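Local coordinates for protein domain of Unknown Function with a Cystatin-Like Fold (Nostoc punctiforme, PDB 2RGQ) that is of unknown function but adopts a cystatin-like, SnoaL-type fold of the NTF2 clan and assembles as a trimer, at residues N30-F35 with E52-G57; D38-G43 with L120-I125; G68-S73 with V94-L99; E88-V93 with S104-D109. All coordinates share one frame; numbering follows the deposited sequence. Where two conformers were deposited one is given.

Contact 1: residues N30-F35 with E52-G57; sequences NYLATF and EELRQG
Y31 reaches helix 51-66 through a water: its OH lies 2.7 Å from the water oxygen, and the same water donates to the carbonyl O of L54 at 2.9 Å, while the ring carbon CE2 passes that carbonyl obliquely. With CG anti to the backbone N (chi1 174°), the ring leans out toward the partner helix, where F58 of that helix meets it; F19 of helix 6-25 also lies against the ring. L32 CD2 presses against L54 CB at 3.4 Å, a tight fit for two carbons, the two leucines passing head to tail; CD1 sits over one face of the R55 guanidinium, 3.4 Å from NH2. That guanidinium is held by a salt bridge to E29, so the leucine packs on a charge already paired. Here the short helix 28-32 meets helix 51-66 beside the curved sheet, part of the helical layer of the NTF2-like fold. A type I turn runs from L32 to F35, and T34 OG1 and T34 N both bond to the carbonyl O of Y31. F35 turns its ring under L54, whose CD2 stands over the ring centre in a CH-pi contact, 3.9 Å from the centroid, with CD1 3.5 Å from F35 CG. With an alanine in place of F35, the L54 methyls would probably lose the aromatic face they rest on, opening a gap between turn and helix.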
loop_
_atom_site.group_PDB
_atom_site.type_symbol
_atom_site.label_atom_id
_atom_site.label_comp_id
_atom_site.label_asym_id
_atom_site.label_seq_id
_atom_site.Cartn_x
_atom_site.Cartn_y
_atom_site.Cartn_z
ATOM N N ASN B 30 1.160 -14.394 16.411
ATOM C CA ASN B 30 0.683 -14.107 15.046
ATOM C C ASN B 30 1.820 -13.820 14.095
ATOM O O ASN B 30 1.684 -14.098 12.922
ATOM C CB ASN B 30 -0.377 -13.028 15.053
ATOM C CG ASN B 30 -1.731 -13.604 15.489
ATOM O OD1 ASN B 30 -2.066 -14.770 15.154
ATOM N ND2 ASN B 30 -2.478 -12.845 16.252
ATOM N N TYR B 31 2.938 -13.294 14.619
ATOM C CA TYR B 31 4.152 -13.150 13.844
ATOM C C TYR B 31 4.666 -14.524 13.392
ATOM O O TYR B 31 4.894 -14.753 12.167
ATOM C CB TYR B 31 5.219 -12.428 14.659
ATOM C CG TYR B 31 6.599 -12.339 14.011
ATOM C CD1 TYR B 31 6.919 -11.301 13.132
ATOM C CD2 TYR B 31 7.607 -13.266 14.340
ATOM C CE1 TYR B 31 8.184 -11.168 12.592
ATOM C CE2 TYR B 31 8.874 -13.170 13.792
ATOM C CZ TYR B 31 9.173 -12.101 12.908
ATOM O OH TYR B 31 10.420 -11.929 12.331
ATOM N N LEU B 32 4.790 -15.433 14.348
ATOM C CA LEU B 32 5.344 -16.762 14.071
ATOM C C LEU B 32 4.496 -17.576 13.111
ATOM O O LEU B 32 5.029 -18.317 12.321
ATOM C CB LEU B 32 5.594 -17.537 15.381
ATOM C CG LEU B 32 6.749 -17.020 16.238
ATOM C CD1 LEU B 32 6.686 -17.713 17.657
ATOM C CD2 LEU B 32 8.146 -17.147 15.525
ATOM N N ALA B 33 3.182 -17.367 13.158
ATOM C CA ALA B 33 2.213 -18.050 12.279
ATOM C C ALA B 33 2.421 -17.810 10.782
ATOM O O ALA B 33 1.939 -18.589 9.930
ATOM C CB ALA B 33 0.827 -17.591 12.666
ATOM N N THR B 34 3.033 -16.671 10.451
ATOM C CA THR B 34 3.337 -16.325 9.046
ATOM C C THR B 34 4.478 -17.167 8.459
ATOM O O THR B 34 4.590 -17.258 7.243
ATOM C CB THR B 34 3.702 -14.816 8.871
ATOM O OG1 THR B 34 5.001 -14.542 9.423
ATOM C CG2 THR B 34 2.617 -13.918 9.486
ATOM N N PHE B 35 5.287 -17.797 9.302
ATOM C CA PHE B 35 6.415 -18.583 8.863
ATOM C C PHE B 35 6.135 -20.069 8.834
ATOM O O PHE B 35 5.465 -20.616 9.722
ATOM C CB PHE B 35 7.637 -18.391 9.775
ATOM C CG PHE B 35 8.329 -17.083 9.591
ATOM C CD1 PHE B 35 9.335 -16.948 8.650
ATOM C CD2 PHE B 35 7.971 -15.978 10.370
ATOM C CE1 PHE B 35 9.962 -15.747 8.469
ATOM C CE2 PHE B 35 8.595 -14.753 10.173
ATOM C CZ PHE B 35 9.597 -14.651 9.224
ATOM N N GLU B 52 11.980 -21.236 17.207
ATOM C CA GLU B 52 12.689 -20.774 18.389
ATOM C C GLU B 52 13.565 -19.539 18.100
ATOM O O GLU B 52 13.499 -18.541 18.826
ATOM C CB GLU B 52 13.538 -21.904 18.988
ATOM C CG GLU B 52 14.246 -21.525 20.280
ATOM N N GLU B 53 14.354 -19.616 17.031
ATOM C CA GLU B 53 15.180 -18.476 16.626
ATOM C C GLU B 53 14.328 -17.324 16.148
ATOM O O GLU B 53 14.712 -16.176 16.391
ATOM C CB GLU B 53 16.196 -18.808 15.540
ATOM C CG GLU B 53 17.246 -19.840 15.955
ATOM C CD GLU B 53 18.357 -20.008 14.916
ATOM O OE1 GLU B 53 18.245 -19.397 13.808
ATOM O OE2 GLU B 53 19.355 -20.732 15.235
ATOM N N LEU B 54 13.210 -17.600 15.475
ATOM C CA LEU B 54 12.350 -16.491 14.992
ATOM C C LEU B 54 11.770 -15.737 16.184
ATOM O O LEU B 54 11.696 -14.483 16.188
ATOM C CB LEU B 54 11.240 -16.990 14.043
ATOM C CG LEU B 54 11.666 -17.464 12.620
ATOM C CD1 LEU B 54 10.588 -18.368 11.968
ATOM C CD2 LEU B 54 12.089 -16.280 11.688
ATOM N N ARG B 55 11.326 -16.493 17.186
ATOM C CA ARG B 55 10.799 -15.890 18.420
ATOM C C ARG B 55 11.854 -14.980 19.082
ATOM O O ARG B 55 11.557 -13.865 19.437
ATOM C CB ARG B 55 10.362 -16.973 19.405
ATOM C CG ARG B 55 9.772 -16.471 20.737
ATOM C CD ARG B 55 9.491 -17.655 21.642
ATOM N NE ARG B 55 8.429 -18.505 21.107
ATOM C CZ ARG B 55 7.131 -18.307 21.264
ATOM N NH1 ARG B 55 6.656 -17.276 21.941
ATOM N NH2 ARG B 55 6.294 -19.155 20.704
ATOM N N GLN B 56 13.067 -15.474 19.272
ATOM C CA GLN B 56 14.152 -14.640 19.830
ATOM C C GLN B 56 14.473 -13.419 18.958
ATOM O O GLN B 56 14.673 -12.316 19.468
ATOM C CB GLN B 56 15.441 -15.468 20.027
ATOM C CG GLN B 56 15.374 -16.563 21.074
ATOM C CD GLN B 56 14.999 -16.037 22.464
ATOM O OE1 GLN B 56 15.590 -15.075 22.983
ATOM N NE2 GLN B 56 13.998 -16.678 23.065
ATOM N N GLY B 57 14.561 -13.639 17.645
ATOM C CA GLY B 57 14.784 -12.581 16.675
ATOM C C GLY B 57 13.746 -11.456 16.724
ATOM O O GLY B 57 14.065 -10.288 16.579
HETATM O O HOH W 1 12.325 -13.154 13.719
#

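Contact 2: residues D38-G43 with L120-I125; sequences DGALQG and LILRQI
Q42 and Q124 run alongside each other on one face of a parallel strand pair, their amide planes 22° apart. The NE2 of Q124 donates to OE1 of Q42 at 2.9 Å; the acceptor lies in the amide plane of Q124, but the donor sits tilted from the carbonyl plane of Q42. Farther back on that face, A40 CB touches L122 CD1 at 3.9 Å. The other face carries L41 and R123, again extended in the same direction: L41 CD1 rests on the aliphatic part of the arginine, 3.6 Å from R123 CG, and also meets I125 CD1 at 3.8 Å. Chi1 (178°) and chi2 (56°) of L41 together bring that methyl across to the neighbouring strand. The backbones form a parallel ladder, A40 N to I121 O, R123 N to A40 O, Q42 N to R123 O and I125 N to Q42 O, all between 2.8 and 2.9 Å. A classic bulge at I121 and L122, opposite Q110, bends the second strand. R123 ends in salt bridges to D109 and E20, with F19 as a cation-pi partner. Strands 46-49 and 101-114 flank the pair, and helices 6-25 and 51-66 pack on the L41 side.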
loop_
_atom_site.group_PDB
_atom_site.type_symbol
_atom_site.label_atom_id
_atom_site.label_comp_id
_atom_site.label_asym_id
_atom_site.label_seq_id
_atom_site.Cartn_x
_atom_site.Cartn_y
_atom_site.Cartn_z
ATOM N N ASP B 38 10.131 -24.318 9.305
ATOM C CA ASP B 38 11.560 -24.130 9.005
ATOM C C ASP B 38 11.823 -22.837 8.227
ATOM O O ASP B 38 12.841 -22.717 7.546
ATOM C CB ASP B 38 12.159 -25.368 8.285
ATOM C CG ASP B 38 11.426 -25.737 6.989
ATOM O OD1 ASP B 38 10.279 -25.303 6.804
ATOM O OD2 ASP B 38 12.001 -26.463 6.164
ATOM N N GLY B 39 10.910 -21.867 8.353
ATOM C CA GLY B 39 11.024 -20.593 7.687
ATOM C C GLY B 39 12.138 -19.752 8.265
ATOM O O GLY B 39 12.520 -19.963 9.402
ATOM N N ALA B 40 12.609 -18.769 7.488
ATOM C CA ALA B 40 13.737 -17.957 7.899
ATOM C C ALA B 40 13.534 -16.487 7.575
ATOM O O ALA B 40 12.790 -16.154 6.645
ATOM C CB ALA B 40 15.025 -18.440 7.246
ATOM N N LEU B 41 14.154 -15.644 8.399
ATOM C CA LEU B 41 14.214 -14.173 8.219
ATOM C C LEU B 41 15.680 -13.782 8.181
ATOM O O LEU B 41 16.432 -14.095 9.145
ATOM C CB LEU B 41 13.554 -13.427 9.367
ATOM C CG LEU B 41 13.606 -11.876 9.306
ATOM C CD1 LEU B 41 13.025 -11.306 8.040
ATOM C CD2 LEU B 41 12.908 -11.244 10.521
ATOM N N GLN B 42 16.087 -13.105 7.093
ATOM C CA GLN B 42 17.450 -12.606 6.929
ATOM C C GLN B 42 17.463 -11.115 6.673
ATOM O O GLN B 42 16.715 -10.637 5.850
ATOM C CB GLN B 42 18.135 -13.273 5.743
ATOM C CG GLN B 42 19.609 -12.930 5.582
ATOM C CD GLN B 42 20.278 -13.772 4.526
ATOM O OE1 GLN B 42 19.623 -14.280 3.593
ATOM N NE2 GLN B 42 21.589 -13.955 4.680
ATOM N N GLY B 43 18.394 -10.420 7.325
ATOM C CA GLY B 43 18.681 -9.004 7.080
ATOM C C GLY B 43 20.172 -8.786 7.365
ATOM O O GLY B 43 20.901 -9.741 7.616
ATOM N N LEU B 120 5.664 -18.001 4.783
ATOM C CA LEU B 120 6.996 -17.517 4.480
ATOM C C LEU B 120 8.059 -18.625 4.648
ATOM O O LEU B 120 8.201 -19.226 5.745
ATOM C CB LEU B 120 7.351 -16.348 5.426
ATOM C CG LEU B 120 6.595 -15.024 5.243
ATOM C CD1 LEU B 120 6.898 -14.099 6.425
ATOM C CD2 LEU B 120 6.971 -14.341 3.936
ATOM N N ILE B 121 8.803 -18.913 3.577
ATOM C CA ILE B 121 9.967 -19.812 3.651
ATOM C C ILE B 121 11.234 -19.004 3.926
ATOM O O ILE B 121 12.108 -19.410 4.710
ATOM C CB ILE B 121 10.178 -20.613 2.335
ATOM C CG1 ILE B 121 8.941 -21.503 2.061
ATOM C CG2 ILE B 121 11.533 -21.406 2.370
ATOM C CD1 ILE B 121 8.623 -22.537 3.164
ATOM N N LEU B 122 11.377 -17.894 3.212
ATOM C CA LEU B 122 12.510 -17.034 3.388
ATOM C C LEU B 122 12.142 -15.625 3.096
ATOM O O LEU B 122 11.743 -15.303 1.981
ATOM C CB LEU B 122 13.669 -17.425 2.467
ATOM C CG LEU B 122 14.907 -16.522 2.505
ATOM C CD1 LEU B 122 15.496 -16.433 3.907
ATOM C CD2 LEU B 122 15.926 -17.074 1.564
ATOM N N ARG B 123 12.290 -14.768 4.095
ATOM C CA ARG B 123 12.108 -13.330 3.918
ATOM C C ARG B 123 13.472 -12.678 4.073
ATOM O O ARG B 123 14.133 -12.852 5.108
ATOM C CB ARG B 123 11.074 -12.780 4.905
ATOM C CG ARG B 123 11.121 -11.257 4.975
ATOM C CD ARG B 123 9.976 -10.667 5.714
ATOM N NE ARG B 123 8.882 -10.460 4.769
ATOM C CZ ARG B 123 8.019 -9.453 4.817
ATOM N NH1 ARG B 123 8.023 -8.546 5.780
ATOM N NH2 ARG B 123 7.119 -9.350 3.863
ATOM N N GLN B 124 13.894 -11.948 3.028
ATOM C CA GLN B 124 15.158 -11.215 2.989
ATOM C C GLN B 124 14.849 -9.733 2.910
ATOM O O GLN B 124 14.182 -9.283 1.967
ATOM C CB GLN B 124 16.005 -11.636 1.795
ATOM C CG GLN B 124 16.591 -13.039 1.988
ATOM C CD GLN B 124 17.304 -13.536 0.769
ATOM O OE1 GLN B 124 16.694 -13.618 -0.277
ATOM N NE2 GLN B 124 18.545 -13.962 0.909
ATOM N N ILE B 125 15.272 -9.003 3.931
ATOM C CA ILE B 125 15.072 -7.558 4.046
ATOM C C ILE B 125 16.403 -6.868 3.740
ATOM O O ILE B 125 17.410 -7.155 4.391
ATOM C CB ILE B 125 14.558 -7.177 5.455
ATOM C CG1 ILE B 125 13.265 -7.942 5.779
ATOM C CG2 ILE B 125 14.346 -5.659 5.533
ATOM C CD1 ILE B 125 12.616 -7.657 7.076
#

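Contact 3: residues G68-S73 with V94-L99; sequences GKRHCS and VNREDL
K69 and N95 face each other as an antiparallel non-hydrogen-bonded pair, and R70 with V94 forms the neighbouring hydrogen-bonded pair: R70 N donates to V94 O at 2.9 Å and V94 N to R70 O at 3.1 Å. Beyond N95 the chain leaves the strand, yet R96 N still reaches G68 O at 3.0 Å, a nearly straight bond. The R96 side chain, bent at chi3 (-64°), lays one guanidinium face over G68 CA and sends NH1 to the K69 carbonyl O at 2.9 Å, on a lone pair in the carbonyl plane; NH1 also bonds to the backbone O of D24. R96 CD in turn sits over a face of the R70 guanidinium, 3.7 Å from NE, and the two arginines cross at about a right angle. R70 has its salt bridge with D128 of the second subunit. K69 and N95 run alongside each other, NZ meeting OD1 at 2.7 Å from above the amide carbonyl plane, while N95 ND2 is fixed by D98 OD1. Waters bridge G68 to R96 and to E97. This is the open end of the antiparallel hairpin formed by strands 69-80 and 84-95, here part of a subunit interface in an NTF2-like fold.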
loop_
_atom_site.group_PDB
_atom_site.type_symbol
_atom_site.label_atom_id
_atom_site.label_comp_id
_atom_site.label_asym_id
_atom_site.label_seq_id
_atom_site.Cartn_x
_atom_site.Cartn_y
_atom_site.Cartn_z
ATOM N N GLY B 68 7.831 0.563 18.442
ATOM C CA GLY B 68 7.243 1.890 18.403
ATOM C C GLY B 68 7.057 2.505 17.040
ATOM O O GLY B 68 7.016 3.760 16.925
ATOM N N LYS B 69 6.822 1.635 16.032
ATOM C CA LYS B 69 6.715 2.034 14.658
ATOM C C LYS B 69 5.436 1.552 13.979
ATOM O O LYS B 69 4.612 0.859 14.573
ATOM C CB LYS B 69 7.862 1.405 13.833
ATOM C CG LYS B 69 9.314 1.498 14.392
ATOM C CD LYS B 69 9.766 2.934 14.738
ATOM C CE LYS B 69 11.267 3.040 14.999
ATOM N NZ LYS B 69 11.616 4.366 15.588
ATOM N N ARG B 70 5.291 2.000 12.742
ATOM C CA ARG B 70 4.362 1.429 11.790
ATOM C C ARG B 70 5.240 0.992 10.626
ATOM O O ARG B 70 5.937 1.807 10.043
ATOM C CB ARG B 70 3.295 2.402 11.309
ATOM C CG ARG B 70 2.204 2.792 12.329
ATOM C CD ARG B 70 1.425 1.589 12.812
ATOM N NE ARG B 70 0.504 1.945 13.877
ATOM C CZ ARG B 70 -0.031 1.079 14.737
ATOM N NH1 ARG B 70 0.181 -0.241 14.655
ATOM N NH2 ARG B 70 -0.837 1.548 15.674
ATOM N N HIS B 71 5.286 -0.308 10.400
ATOM C CA HIS B 71 5.924 -0.943 9.248
ATOM C C HIS B 71 4.872 -1.179 8.158
ATOM O O HIS B 71 3.916 -1.905 8.375
ATOM C CB HIS B 71 6.507 -2.288 9.667
ATOM C CG HIS B 71 7.705 -2.192 10.552
ATOM N ND1 HIS B 71 7.611 -1.945 11.901
ATOM C CD2 HIS B 71 9.032 -2.337 10.291
ATOM C CE1 HIS B 71 8.821 -1.936 12.428
ATOM N NE2 HIS B 71 9.700 -2.189 11.479
ATOM N N CYS B 72 5.044 -0.565 6.985
ATOM C CA CYS B 72 4.060 -0.637 5.893
ATOM C C CYS B 72 4.643 -1.299 4.670
ATOM O O CYS B 72 5.765 -0.994 4.288
ATOM C CB CYS B 72 3.592 0.757 5.473
ATOM S SG CYS B 72 3.012 1.795 6.784
ATOM N N SER B 73 3.838 -2.195 4.084
ATOM C CA SER B 73 4.174 -2.927 2.875
ATOM C C SER B 73 3.523 -2.252 1.663
ATOM O O SER B 73 2.355 -1.847 1.735
ATOM C CB SER B 73 3.688 -4.381 2.999
ATOM O OG SER B 73 3.972 -5.144 1.842
ATOM N N VAL B 94 7.782 4.238 9.850
ATOM C CA VAL B 94 7.574 5.549 10.439
ATOM C C VAL B 94 7.365 5.374 11.935
ATOM O O VAL B 94 7.025 4.272 12.385
ATOM C CB VAL B 94 6.360 6.310 9.807
ATOM C CG1 VAL B 94 6.542 6.385 8.300
ATOM C CG2 VAL B 94 5.027 5.683 10.162
ATOM N N ASN B 95 7.581 6.452 12.680
ATOM C CA ASN B 95 7.411 6.426 14.110
ATOM C C ASN B 95 5.975 6.630 14.507
ATOM O O ASN B 95 5.314 7.419 13.919
ATOM C CB ASN B 95 8.254 7.512 14.748
ATOM C CG ASN B 95 9.722 7.271 14.564
ATOM O OD1 ASN B 95 10.126 6.141 14.256
ATOM N ND2 ASN B 95 10.543 8.304 14.786
ATOM N N ARG B 96 5.530 5.937 15.535
ATOM C CA ARG B 96 4.196 6.159 16.094
ATOM C C ARG B 96 4.115 7.321 17.066
ATOM O O ARG B 96 3.060 7.900 17.233
ATOM C CB ARG B 96 3.756 4.949 16.898
ATOM C CG ARG B 96 3.598 3.703 16.096
ATOM C CD ARG B 96 2.694 2.666 16.776
ATOM N NE ARG B 96 3.201 2.128 18.039
ATOM C CZ ARG B 96 3.746 0.917 18.243
ATOM N NH1 ARG B 96 4.035 0.067 17.264
ATOM N NH2 ARG B 96 4.096 0.590 19.489
ATOM N N GLU B 97 5.222 7.591 17.768
ATOM C CA GLU B 97 5.243 8.595 18.848
ATOM C C GLU B 97 5.629 10.017 18.417
ATOM O O GLU B 97 5.448 10.957 19.182
ATOM C CB GLU B 97 6.126 8.077 19.982
ATOM C CG GLU B 97 5.525 6.793 20.614
ATOM C CD GLU B 97 6.515 6.004 21.446
ATOM O OE1 GLU B 97 7.311 6.616 22.185
ATOM O OE2 GLU B 97 6.458 4.755 21.367
ATOM N N ASP B 98 6.168 10.166 17.203
ATOM C CA ASP B 98 6.490 11.466 16.629
ATOM C C ASP B 98 6.328 11.411 15.111
ATOM O O ASP B 98 5.961 10.369 14.554
ATOM C CB ASP B 98 7.891 11.943 17.072
ATOM C CG ASP B 98 8.996 11.005 16.633
ATOM O OD1 ASP B 98 9.020 10.561 15.466
ATOM O OD2 ASP B 98 9.890 10.736 17.476
ATOM N N LEU B 99 6.589 12.538 14.451
ATOM C CA LEU B 99 6.329 12.664 13.007
ATOM C C LEU B 99 7.525 12.361 12.134
ATOM O O LEU B 99 7.549 12.736 10.955
ATOM C CB LEU B 99 5.725 14.056 12.722
ATOM C CG LEU B 99 4.310 14.198 13.347
ATOM C CD1 LEU B 99 3.790 15.587 13.106
ATOM C CD2 LEU B 99 3.299 13.182 12.825
HETATM O O HOH W 2 6.112 -1.814 19.096
HETATM O O HOH W 3 7.805 6.120 17.893
#

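Contact 4: residues E88-V93 with S104-D109; sequences ESYLTV and SAFVKD
L91 and V107 make the close-knit side of this strand pair, with V107 CG2 3.9 Å from L91 CB and A105 CB beside them on the same buried face. The backbone bonds are short, though two of the four are bent. S89 and V107 exchange two, V107 N to S89 O being 2.9 Å, and L91 and A105 do likewise, with A105 N to L91 O at 2.8 Å. S89 OG belongs to this face too, but there the packing gives way to a water, 2.9 Å from OG and also within bonding distance of V107 O and D109 OD2. On the opposite face E88 and F106 are partly exposed, whereas Y90 is covered by the third subunit. F106 CD1 and Y90 CE1 meet edge to edge at 4.0 Å, each near the plane of the other ring. A chi1 of 171° sends the F106 ring along the strand, and its CZ lies 3.8 Å from E88 CB. Replacing F106 with an alanine would probably strip the Y90 edge and the E88 methylenes of their neighbour and open a gap beside them. E88 is bonded at its carboxylate to Q79, and Y90 OH to D24 of the third subunit. Strands 84-95 and 101-114 form an antiparallel hairpin within the curved sheet characteristic of NTF2-like proteins, its Y90 face turned to a subunit interface.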
loop_
_atom_site.group_PDB
_atom_site.type_symbol
_atom_site.label_atom_id
_atom_site.label_comp_id
_atom_site.label_asym_id
_atom_site.label_seq_id
_atom_site.Cartn_x
_atom_site.Cartn_y
_atom_site.Cartn_z
ATOM N N GLU B 88 8.196 -9.603 -4.249
ATOM C CA GLU B 88 9.111 -8.477 -4.033
ATOM C C GLU B 88 8.221 -7.334 -3.582
ATOM O O GLU B 88 7.108 -7.180 -4.074
ATOM C CB GLU B 88 9.914 -8.101 -5.281
ATOM C CG GLU B 88 10.662 -9.252 -5.886
ATOM C CD GLU B 88 9.800 -10.119 -6.812
ATOM O OE1 GLU B 88 9.139 -9.592 -7.737
ATOM O OE2 GLU B 88 9.780 -11.364 -6.628
ATOM N N SER B 89 8.689 -6.508 -2.664
ATOM C CA SER B 89 7.870 -5.439 -2.152
ATOM C C SER B 89 8.763 -4.414 -1.474
ATOM O O SER B 89 9.966 -4.641 -1.332
ATOM C CB SER B 89 6.857 -5.976 -1.154
ATOM O OG SER B 89 7.459 -6.420 0.067
ATOM N N TYR B 90 8.144 -3.312 -1.063
ATOM C CA TYR B 90 8.820 -2.316 -0.291
ATOM C C TYR B 90 8.321 -2.314 1.119
ATOM O O TYR B 90 7.175 -2.602 1.344
ATOM C CB TYR B 90 8.558 -0.925 -0.843
ATOM C CG TYR B 90 9.296 -0.555 -2.103
ATOM C CD1 TYR B 90 10.327 -1.337 -2.630
ATOM C CD2 TYR B 90 9.017 0.656 -2.711
ATOM C CE1 TYR B 90 11.052 -0.912 -3.723
ATOM C CE2 TYR B 90 9.745 1.089 -3.801
ATOM C CZ TYR B 90 10.740 0.291 -4.313
ATOM O OH TYR B 90 11.467 0.679 -5.392
ATOM N N LEU B 91 9.209 -1.888 2.016
ATOM C CA LEU B 91 8.923 -1.701 3.418
ATOM C C LEU B 91 9.301 -0.274 3.720
ATOM O O LEU B 91 10.406 0.172 3.354
ATOM C CB LEU B 91 9.729 -2.652 4.291
ATOM C CG LEU B 91 9.585 -2.560 5.820
ATOM C CD1 LEU B 91 8.155 -2.786 6.215
ATOM C CD2 LEU B 91 10.539 -3.560 6.506
ATOM N N THR B 92 8.353 0.487 4.267
ATOM C CA THR B 92 8.639 1.829 4.773
ATOM C C THR B 92 8.240 1.865 6.247
ATOM O O THR B 92 7.214 1.286 6.627
ATOM C CB THR B 92 7.941 2.921 3.953
ATOM O OG1 THR B 92 6.550 2.586 3.809
ATOM C CG2 THR B 92 8.601 3.009 2.556
ATOM N N VAL B 93 9.044 2.521 7.085
ATOM C CA VAL B 93 8.847 2.520 8.513
ATOM C C VAL B 93 8.760 3.968 8.998
ATOM O O VAL B 93 9.588 4.818 8.628
ATOM C CB VAL B 93 10.001 1.758 9.226
ATOM C CG1 VAL B 93 9.682 1.540 10.741
ATOM C CG2 VAL B 93 10.318 0.412 8.524
ATOM N N SER B 104 13.545 2.382 5.539
ATOM C CA SER B 104 12.912 1.725 4.397
ATOM C C SER B 104 13.727 0.526 3.970
ATOM O O SER B 104 14.883 0.393 4.337
ATOM C CB SER B 104 12.721 2.683 3.211
ATOM O OG SER B 104 13.946 3.221 2.689
ATOM N N ALA B 105 13.136 -0.327 3.158
ATOM C CA ALA B 105 13.816 -1.518 2.699
ATOM C C ALA B 105 13.152 -2.109 1.494
ATOM O O ALA B 105 11.975 -1.819 1.219
ATOM C CB ALA B 105 13.885 -2.577 3.819
ATOM N N PHE B 106 13.940 -2.884 0.764
ATOM C CA PHE B 106 13.434 -3.686 -0.327
ATOM C C PHE B 106 13.326 -5.089 0.302
ATOM O O PHE B 106 14.214 -5.489 1.006
ATOM C CB PHE B 106 14.380 -3.670 -1.507
ATOM C CG PHE B 106 14.020 -4.656 -2.571
ATOM C CD1 PHE B 106 13.000 -4.390 -3.443
ATOM C CD2 PHE B 106 14.698 -5.870 -2.672
ATOM C CE1 PHE B 106 12.655 -5.312 -4.429
ATOM C CE2 PHE B 106 14.330 -6.800 -3.656
ATOM C CZ PHE B 106 13.308 -6.490 -4.533
ATOM N N VAL B 107 12.235 -5.787 0.053
ATOM C CA VAL B 107 11.989 -7.095 0.645
ATOM C C VAL B 107 11.733 -8.149 -0.412
ATOM O O VAL B 107 10.907 -7.959 -1.298
ATOM C CB VAL B 107 10.804 -7.026 1.655
ATOM C CG1 VAL B 107 10.585 -8.362 2.358
ATOM C CG2 VAL B 107 11.033 -5.961 2.700
ATOM N N LYS B 108 12.432 -9.300 -0.296
ATOM C CA LYS B 108 12.218 -10.413 -1.197
ATOM C C LYS B 108 11.749 -11.613 -0.363
ATOM O O LYS B 108 12.443 -12.020 0.559
ATOM C CB LYS B 108 13.488 -10.782 -1.964
ATOM C CG LYS B 108 13.184 -11.768 -3.084
ATOM C CD LYS B 108 14.417 -12.480 -3.667
ATOM C CE LYS B 108 13.955 -13.816 -4.295
ATOM N NZ LYS B 108 13.369 -14.772 -3.259
ATOM N N ASP B 109 10.606 -12.178 -0.729
ATOM C CA ASP B 109 9.997 -13.319 -0.015
ATOM C C ASP B 109 9.872 -14.549 -0.894
ATOM O O ASP B 109 9.532 -14.445 -2.064
ATOM C CB ASP B 109 8.600 -12.958 0.512
ATOM C CG ASP B 109 8.627 -11.848 1.539
ATOM O OD1 ASP B 109 9.391 -12.020 2.514
ATOM O OD2 ASP B 109 7.840 -10.855 1.426
HETATM O O HOH W 4 8.210 -9.180 -0.513
#

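Overall arrangement
Contacts 2, 3 and 4 all reach one mixed sheet, whereas contact 1 joins helix 28-32 and the turn after it to helix 51-66. Contact 1 touches contact 2 directly: T34 O lies 2.8 Å from L120 N, and F35 and L54 both pack on strand 39-43. Contact 2 meets contact 4 through a probable hydrogen bond of 2.9 Å between Q124 O and K108 N, and contact 4 continues into contact 3 over C72 N and T92 O, 2.9 Å apart. Contacts 2 and 3 lie on opposite sides of the chain's centre, their centres about 22 Å apart. No active site is established; glycerol molecules bound near Q124 and R70 probably come from the crystallisation liquor.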